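Local coordinates for D7 protein (PDB 3NHI) that is a mosquito salivary protein that modulates blood feeding by binding and sequestering host mediators such as cysteinyl leukotrienes, and also binds thromboxane A2 analogues, at residues 158-163 with 168-173; 231-234 with 240-243. One frame throughout, in Å; residues are numbered along the deposited sequence.

Contact 1 of 2, residues 158-163 with 168-173; sequences YCEKRA and KQSEWK
An ST turn at Ser-170, running into a type I beta turn from Ser-170 to Lys-173, is fastened to helix 155-163 through Glu-160. The site lies in the part of this all-helical D7 protein that matches the PBP/GOBP (odorant-binding) family. Glu-160 carries the helix side of the contact. Its CG is anti to the backbone N (chi1 -179°) and the chain stays extended beyond it, which carries the carboxylate across to the loop. There Ser-170 OG donates a hydrogen bond of 2.7 Å to Glu-160 OE2. It reaches the anti lone pair, on the side away from OE1. The same hydroxyl oxygen accepts from the backbone: Trp-172 N lies 2.9 Å from Ser-170 OG, and this bond closes the ST turn. OG is thus gripped twice, as donor to the helix and as acceptor within the loop. The beta turn has its own backbone bond, from Lys-173 N to Ser-170 O.

Trp-172 lies alongside the glutamate. The two side chains point opposite ways as they pass, and the carboxylate and indole planes are 58° apart. Trp-172 CE3 is 3.8 Å from Glu-160 CB, an oblique approach to the ring. Glu-160 CG also packs near CE3, so the aliphatic part of the chain lies against this atom of the indole. Trp-164 meets the Trp-172 ring, and Leu-186 of helix 184-196 touches it too. On the helix, neighbouring Cys-159 is disulfide-bonded to Cys-192, which ties helix 155-163 to helix 184-196. The other carboxylate oxygen is held through solvent: water 1 donates to Glu-160 OE1 at 3.0 Å and to Trp-172 O at 2.7 Å.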
ATOM      1  N   TYR A 158      11.460  -7.096  -6.037  1.00  5.81           N
ATOM      2  CA  TYR A 158      11.987  -5.748  -6.168  1.00  6.15           C
ATOM      3  C   TYR A 158      13.167  -5.532  -5.214  1.00  6.66           C
ATOM      4  O   TYR A 158      14.229  -5.026  -5.606  1.00  6.98           O
ATOM      5  CB  TYR A 158      10.869  -4.724  -5.911  1.00  6.78           C
ATOM      6  CG  TYR A 158      11.374  -3.309  -5.808  1.00  7.20           C
ATOM      7  CD1 TYR A 158      11.479  -2.501  -6.937  1.00  8.44           C
ATOM      8  CD2 TYR A 158      11.787  -2.786  -4.575  1.00  8.27           C
ATOM      9  CE1 TYR A 158      11.964  -1.190  -6.837  1.00  9.48           C
ATOM     10  CE2 TYR A 158      12.278  -1.499  -4.471  1.00 10.69           C
ATOM     11  CZ  TYR A 158      12.365  -0.710  -5.593  1.00 10.40           C
ATOM     12  OH  TYR A 158      12.865   0.569  -5.452  1.00 13.41           O
ATOM     13  N   CYS A 159      12.981  -5.938  -3.961  1.00  6.16           N
ATOM     14  CA  CYS A 159      13.985  -5.748  -2.923  1.00  6.31           C
ATOM     15  C   CYS A 159      15.201  -6.655  -3.118  1.00  6.85           C
ATOM     16  O   CYS A 159      16.329  -6.232  -2.868  1.00  7.03           O
ATOM     17  CB  CYS A 159      13.355  -5.966  -1.551  1.00  5.95           C
ATOM     18  SG  CYS A 159      12.065  -4.741  -1.159  1.00  5.41           S
ATOM     19  N   GLU A 160      14.976  -7.890  -3.568  1.00  6.48           N
ATOM     20  CA  GLU A 160      16.085  -8.796  -3.901  1.00  7.22           C
ATOM     21  C   GLU A 160      17.040  -8.163  -4.921  1.00  7.43           C
ATOM     22  O   GLU A 160      18.263  -8.202  -4.741  1.00  7.80           O
ATOM     23  CB  GLU A 160      15.552 -10.133  -4.419  1.00  7.18           C
ATOM     24  CG  GLU A 160      16.653 -11.147  -4.760  1.00  7.89           C
ATOM     25  CD  GLU A 160      16.168 -12.346  -5.557  1.00 10.22           C
ATOM     26  OE1 GLU A 160      15.015 -12.343  -6.032  1.00 11.97           O
ATOM     27  OE2 GLU A 160      16.960 -13.299  -5.717  1.00 10.76           O
ATOM     28  N   LYS A 161      16.468  -7.567  -5.967  1.00  8.13           N
ATOM     29  CA  LYS A 161      17.236  -6.948  -7.051  1.00  8.68           C
ATOM     30  C   LYS A 161      18.137  -5.829  -6.522  1.00  8.82           C
ATOM     31  O   LYS A 161      19.236  -5.611  -7.033  1.00  9.81           O
ATOM     32  CB  LYS A 161      16.271  -6.414  -8.128  1.00  9.39           C
ATOM     33  CG  LYS A 161      16.950  -5.728  -9.311  1.00 10.46           C
ATOM     34  CD  LYS A 161      16.007  -5.465 -10.460  1.00 13.33           C
ATOM     35  CE  LYS A 161      16.750  -4.713 -11.548  1.00 15.79           C
ATOM     36  NZ  LYS A 161      16.053  -4.785 -12.866  1.00 19.05           N
ATOM     37  N   ARG A 162      17.677  -5.123  -5.499  1.00  8.98           N
ATOM     38  CA  ARG A 162      18.471  -4.027  -4.951  1.00  9.21           C
ATOM     39  C   ARG A 162      19.403  -4.425  -3.810  1.00  9.63           C
ATOM     40  O   ARG A 162      20.404  -3.757  -3.565  1.00 10.78           O
ATOM     41  CB  ARG A 162      17.582  -2.847  -4.602  1.00  9.80           C
ATOM     42  CG  ARG A 162      17.244  -2.087  -5.854  1.00 11.91           C
ATOM     43  CD  ARG A 162      15.820  -1.682  -5.904  1.00 12.95           C
ATOM     44  NE  ARG A 162      15.523  -1.146  -7.228  1.00 12.07           N
ATOM     45  CZ  ARG A 162      14.965  -1.830  -8.223  1.00 12.19           C
ATOM     46  NH1 ARG A 162      14.600  -3.106  -8.080  1.00 12.23           N
ATOM     47  NH2 ARG A 162      14.764  -1.216  -9.380  1.00 12.82           N
ATOM     48  N   ALA A 163      19.090  -5.530  -3.145  1.00  8.50           N
ATOM     49  CA  ALA A 163      19.944  -6.045  -2.078  1.00  8.81           C
ATOM     50  C   ALA A 163      21.168  -6.801  -2.596  1.00  9.12           C
ATOM     51  O   ALA A 163      22.256  -6.691  -2.020  1.00 10.19           O
ATOM     52  CB  ALA A 163      19.134  -6.931  -1.145  1.00  8.36           C
ATOM     53  N   LYS A 168      28.296 -10.827  -5.514  1.00 20.24           N
ATOM     54  CA  LYS A 168      27.755 -11.940  -4.730  1.00 19.87           C
ATOM     55  C   LYS A 168      26.399 -12.405  -5.256  1.00 18.90           C
ATOM     56  O   LYS A 168      25.498 -11.605  -5.489  1.00 18.75           O
ATOM     57  CB  LYS A 168      27.646 -11.578  -3.244  1.00 20.17           C
ATOM     58  CG  LYS A 168      27.596 -12.799  -2.322  1.00 22.32           C
ATOM     59  CD  LYS A 168      27.476 -12.419  -0.856  1.00 25.21           C
ATOM     60  CE  LYS A 168      27.728 -13.630   0.045  1.00 27.19           C
ATOM     61  NZ  LYS A 168      27.232 -13.444   1.444  1.00 29.46           N
ATOM     62  N   GLN A 169      26.284 -13.713  -5.447  1.00 18.02           N
ATOM     63  CA  GLN A 169      25.049 -14.351  -5.877  1.00 17.08           C
ATOM     64  C   GLN A 169      23.953 -14.131  -4.835  1.00 15.26           C
ATOM     65  O   GLN A 169      24.209 -14.185  -3.625  1.00 15.33           O
ATOM     66  CB  GLN A 169      25.302 -15.849  -6.061  1.00 17.74           C
ATOM     67  CG  GLN A 169      24.211 -16.620  -6.775  1.00 20.93           C
ATOM     68  CD  GLN A 169      24.602 -18.066  -7.025  1.00 24.54           C
ATOM     69  OE1 GLN A 169      24.743 -18.491  -8.173  1.00 27.48           O
ATOM     70  NE2 GLN A 169      24.796 -18.827  -5.947  1.00 26.36           N
ATOM     71  N   SER A 170      22.738 -13.868  -5.306  1.00 13.51           N
ATOM     72  CA  SER A 170      21.595 -13.776  -4.407  1.00 11.82           C
ATOM     73  C   SER A 170      21.394 -15.069  -3.626  1.00 11.64           C
ATOM     74  O   SER A 170      21.531 -16.174  -4.165  1.00 11.71           O
ATOM     75  CB  SER A 170      20.321 -13.444  -5.176  1.00 11.54           C
ATOM     76  OG  SER A 170      19.199 -13.528  -4.314  1.00 10.06           O
ATOM     77  N   GLU A 171      21.052 -14.914  -2.351  1.00 11.16           N
ATOM     78  CA  GLU A 171      20.706 -16.052  -1.504  1.00 10.86           C
ATOM     79  C   GLU A 171      19.412 -16.707  -1.979  1.00 11.11           C
ATOM     80  O   GLU A 171      19.103 -17.827  -1.595  1.00 11.57           O
ATOM     81  CB  GLU A 171      20.591 -15.619  -0.042  1.00 10.92           C
ATOM     82  CG  GLU A 171      21.938 -15.219   0.549  1.00  9.67           C
ATOM     83  CD  GLU A 171      21.856 -14.674   1.960  1.00  9.45           C
ATOM     84  OE1 GLU A 171      22.854 -14.064   2.384  1.00 11.29           O
ATOM     85  OE2 GLU A 171      20.824 -14.860   2.646  1.00 10.24           O
ATOM     86  N   TRP A 172      18.663 -15.992  -2.817  1.00 10.87           N
ATOM     87  CA  TRP A 172      17.379 -16.460  -3.307  1.00 11.58           C
ATOM     88  C   TRP A 172      17.421 -16.824  -4.795  1.00 13.15           C
ATOM     89  O   TRP A 172      16.374 -16.950  -5.438  1.00 12.60           O
ATOM     90  CB  TRP A 172      16.305 -15.397  -3.042  1.00 10.95           C
ATOM     91  CG  TRP A 172      16.149 -15.003  -1.592  1.00  9.17           C
ATOM     92  CD1 TRP A 172      16.579 -15.695  -0.490  1.00  8.75           C
ATOM     93  CD2 TRP A 172      15.474 -13.841  -1.098  1.00  8.27           C
ATOM     94  NE1 TRP A 172      16.234 -15.015   0.661  1.00  8.43           N
ATOM     95  CE2 TRP A 172      15.553 -13.877   0.313  1.00  7.40           C
ATOM     96  CE3 TRP A 172      14.815 -12.764  -1.712  1.00  7.31           C
ATOM     97  CZ2 TRP A 172      14.991 -12.877   1.119  1.00  7.03           C
ATOM     98  CZ3 TRP A 172      14.267 -11.776  -0.911  1.00  7.31           C
ATOM     99  CH2 TRP A 172      14.354 -11.841   0.486  1.00  7.62           C
ATOM    100  N   LYS A 173      18.630 -17.032  -5.314  1.00 15.18           N
ATOM    101  CA  LYS A 173      18.843 -17.350  -6.734  1.00 17.58           C
ATOM    102  C   LYS A 173      18.003 -18.509  -7.277  1.00 18.61           C
ATOM    103  O   LYS A 173      17.478 -18.428  -8.392  1.00 19.97           O
ATOM    104  CB  LYS A 173      20.334 -17.598  -7.021  1.00 18.01           C
ATOM    105  CG  LYS A 173      20.671 -17.896  -8.491  1.00 20.36           C
ATOM    106  CD  LYS A 173      20.489 -16.665  -9.377  1.00 23.71           C
ATOM    107  CE  LYS A 173      20.991 -16.910 -10.796  1.00 25.66           C
ATOM    108  NZ  LYS A 173      22.480 -16.841 -10.890  1.00 28.19           N
TER
HETATM  109  O   HOH W   1      14.346 -15.228  -6.113  1.00 17.84           O

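Contact 2 of 2, residues 231-234 with 240-243; sequences ASCK and DYYV
Cys-233, in the loop after helix 223-231, reaches across to Asp-240 and Tyr-241 near the start of helix 238-246. This is the disulfide-linked joint between those two helices, in the PBP/GOBP (odorant-binding) part of the protein. The cysteine side chain leaves the backbone toward helix 238-246. CB meets the aromatic ring first: Cys-233 CB lies 3.9 Å from Tyr-241 CD2, and CE2 is slightly farther off. The approach to the ring is oblique. With chi1 at -163°, SG swings away from the backbone N and lies beside the carbonyl carbon, which sends the sulfur onto the helix backbone. Cys-233 SG comes to 3.1 Å from Asp-240 O and 3.8 Å from Tyr-241 CA. The sulfur also makes a sulfur-aromatic contact. It lies 4.9 Å from the centroid of the Tyr-241 ring, 50° off the ring normal. At its far end SG is bonded to Cys-244 SG, one helical turn beyond Asp-240.

A second, looser touch lies next to the sulfur. Lys-234 O is 3.7 Å from Asp-240 CB, so the loop backbone meets the aliphatic part of the aspartate. The polar end of Asp-240 has its own partner, as OD2 accepts a hydrogen bond from Glu-237 N. No hydrogen bond joins the two segments. Between them the contact is van der Waals and sulfur-aromatic. The disulfide, just beyond, ties the loop between helices 223-231 and 238-246 to the latter, while Tyr-241 touches Phe-194 of helix 184-196.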
ATOM      1  N   ALA A 231       6.830  -8.719  20.545  1.00  7.40           N
ATOM      2  CA  ALA A 231       7.081  -7.962  21.763  1.00  7.86           C
ATOM      3  C   ALA A 231       8.371  -8.386  22.449  1.00  8.58           C
ATOM      4  O   ALA A 231       9.082  -7.548  23.013  1.00  8.85           O
ATOM      5  CB  ALA A 231       5.912  -8.103  22.715  1.00  8.36           C
ATOM      6  N   SER A 232       8.654  -9.688  22.389  1.00  8.45           N
ATOM      7  CA  SER A 232       9.818 -10.249  23.075  0.50  9.15           C
ATOM      8  C   SER A 232      11.070 -10.235  22.194  1.00  9.03           C
ATOM      9  O   SER A 232      12.147 -10.637  22.632  1.00  9.94           O
ATOM     10  CB  SER A 232       9.526 -11.668  23.581  0.50  9.42           C
ATOM     11  OG  SER A 232       9.284 -12.558  22.511  0.50 11.38           O
ATOM     12  N   CYS A 233      10.935  -9.764  20.960  1.00  8.69           N
ATOM     13  CA  CYS A 233      12.055  -9.702  20.041  1.00  9.03           C
ATOM     14  C   CYS A 233      13.027  -8.614  20.473  1.00 10.63           C
ATOM     15  O   CYS A 233      12.646  -7.449  20.581  1.00 10.74           O
ATOM     16  CB  CYS A 233      11.541  -9.419  18.625  1.00  8.11           C
ATOM     17  SG  CYS A 233      12.722  -9.792  17.309  1.00  7.36           S
ATOM     18  N   LYS A 234      14.273  -9.003  20.738  1.00 12.69           N
ATOM     19  CA  LYS A 234      15.337  -8.043  20.994  1.00 15.19           C
ATOM     20  C   LYS A 234      15.787  -7.479  19.643  1.00 15.40           C
ATOM     21  O   LYS A 234      15.960  -8.203  18.663  1.00 17.58           O
ATOM     22  CB  LYS A 234      16.506  -8.712  21.729  1.00 15.89           C
ATOM     23  CG  LYS A 234      17.723  -7.818  21.984  1.00 19.25           C
ATOM     24  CD  LYS A 234      18.783  -8.527  22.840  1.00 23.12           C
ATOM     25  CE  LYS A 234      19.518  -9.637  22.081  1.00 25.65           C
ATOM     26  NZ  LYS A 234      20.349 -10.489  22.984  1.00 27.95           N
ATOM     27  N   ASP A 240      15.580  -8.216  12.546  1.00  6.55           N
ATOM     28  CA  ASP A 240      15.387  -8.772  13.889  1.00  6.67           C
ATOM     29  C   ASP A 240      14.006  -9.386  14.061  1.00  6.21           C
ATOM     30  O   ASP A 240      13.882 -10.516  14.549  1.00  6.47           O
ATOM     31  CB  ASP A 240      15.648  -7.723  14.965  1.00  7.01           C
ATOM     32  CG  ASP A 240      17.045  -7.146  14.886  1.00  8.20           C
ATOM     33  OD1 ASP A 240      18.005  -7.923  14.681  1.00 10.39           O
ATOM     34  OD2 ASP A 240      17.181  -5.920  15.041  1.00  9.34           O
ATOM     35  N   TYR A 241      12.968  -8.662  13.633  1.00  5.92           N
ATOM     36  CA  TYR A 241      11.596  -9.168  13.731  1.00  5.93           C
ATOM     37  C   TYR A 241      11.373 -10.389  12.854  1.00  5.55           C
ATOM     38  O   TYR A 241      10.738 -11.348  13.265  1.00  6.26           O
ATOM     39  CB  TYR A 241      10.580  -8.071  13.398  1.00  5.45           C
ATOM     40  CG  TYR A 241      10.624  -6.912  14.364  1.00  5.36           C
ATOM     41  CD1 TYR A 241      10.986  -5.642  13.928  1.00  6.55           C
ATOM     42  CD2 TYR A 241      10.343  -7.097  15.713  1.00  5.92           C
ATOM     43  CE1 TYR A 241      11.058  -4.576  14.815  1.00  6.55           C
ATOM     44  CE2 TYR A 241      10.391  -6.035  16.606  1.00  5.88           C
ATOM     45  CZ  TYR A 241      10.742  -4.774  16.148  1.00  6.61           C
ATOM     46  OH  TYR A 241      10.817  -3.711  17.024  1.00  8.50           O
ATOM     47  N   TYR A 242      11.931 -10.347  11.651  1.00  5.15           N
ATOM     48  CA  TYR A 242      11.884 -11.472  10.735  1.00  5.65           C
ATOM     49  C   TYR A 242      12.496 -12.738  11.370  1.00  6.12           C
ATOM     50  O   TYR A 242      11.877 -13.802  11.335  1.00  6.78           O
ATOM     51  CB  TYR A 242      12.617 -11.062   9.460  1.00  5.64           C
ATOM     52  CG  TYR A 242      12.777 -12.113   8.390  1.00  5.50           C
ATOM     53  CD1 TYR A 242      11.687 -12.588   7.659  1.00  5.00           C
ATOM     54  CD2 TYR A 242      14.038 -12.612   8.085  1.00  5.59           C
ATOM     55  CE1 TYR A 242      11.853 -13.541   6.668  1.00  5.23           C
ATOM     56  CE2 TYR A 242      14.211 -13.555   7.084  1.00  5.88           C
ATOM     57  CZ  TYR A 242      13.119 -14.015   6.380  1.00  5.17           C
ATOM     58  OH  TYR A 242      13.278 -14.964   5.391  1.00  7.18           O
ATOM     59  N   VAL A 243      13.690 -12.601  11.950  1.00  6.18           N
ATOM     60  CA  VAL A 243      14.352 -13.705  12.656  1.00  6.51           C
ATOM     61  C   VAL A 243      13.489 -14.206  13.814  1.00  6.04           C
ATOM     62  O   VAL A 243      13.309 -15.421  13.990  1.00  6.52           O
ATOM     63  CB  VAL A 243      15.757 -13.296  13.163  1.00  6.28           C
ATOM     64  CG1 VAL A 243      16.292 -14.321  14.165  1.00  7.25           C
ATOM     65  CG2 VAL A 243      16.724 -13.160  12.009  1.00  7.65           C
TER

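Both contacts lie in the part of the chain that belongs to the PBP/GOBP family, and contact 1 closes in sequence before contact 2 opens. Their centres are about 23 Å apart. Their nearest atoms are about 5 Å apart and do not touch. Helix 184-196 links them: it is disulfide-bonded to the helix of contact 1 and touches Tyr-241 of contact 2. Each contact holds one cysteine of a disulfide. Both lie away from the ligand-binding residues. The pocket of the bound hydroxyeicosatetraenoic acid is lined by residues between 12 and 151, earlier in the chain, and neither contact takes part in it.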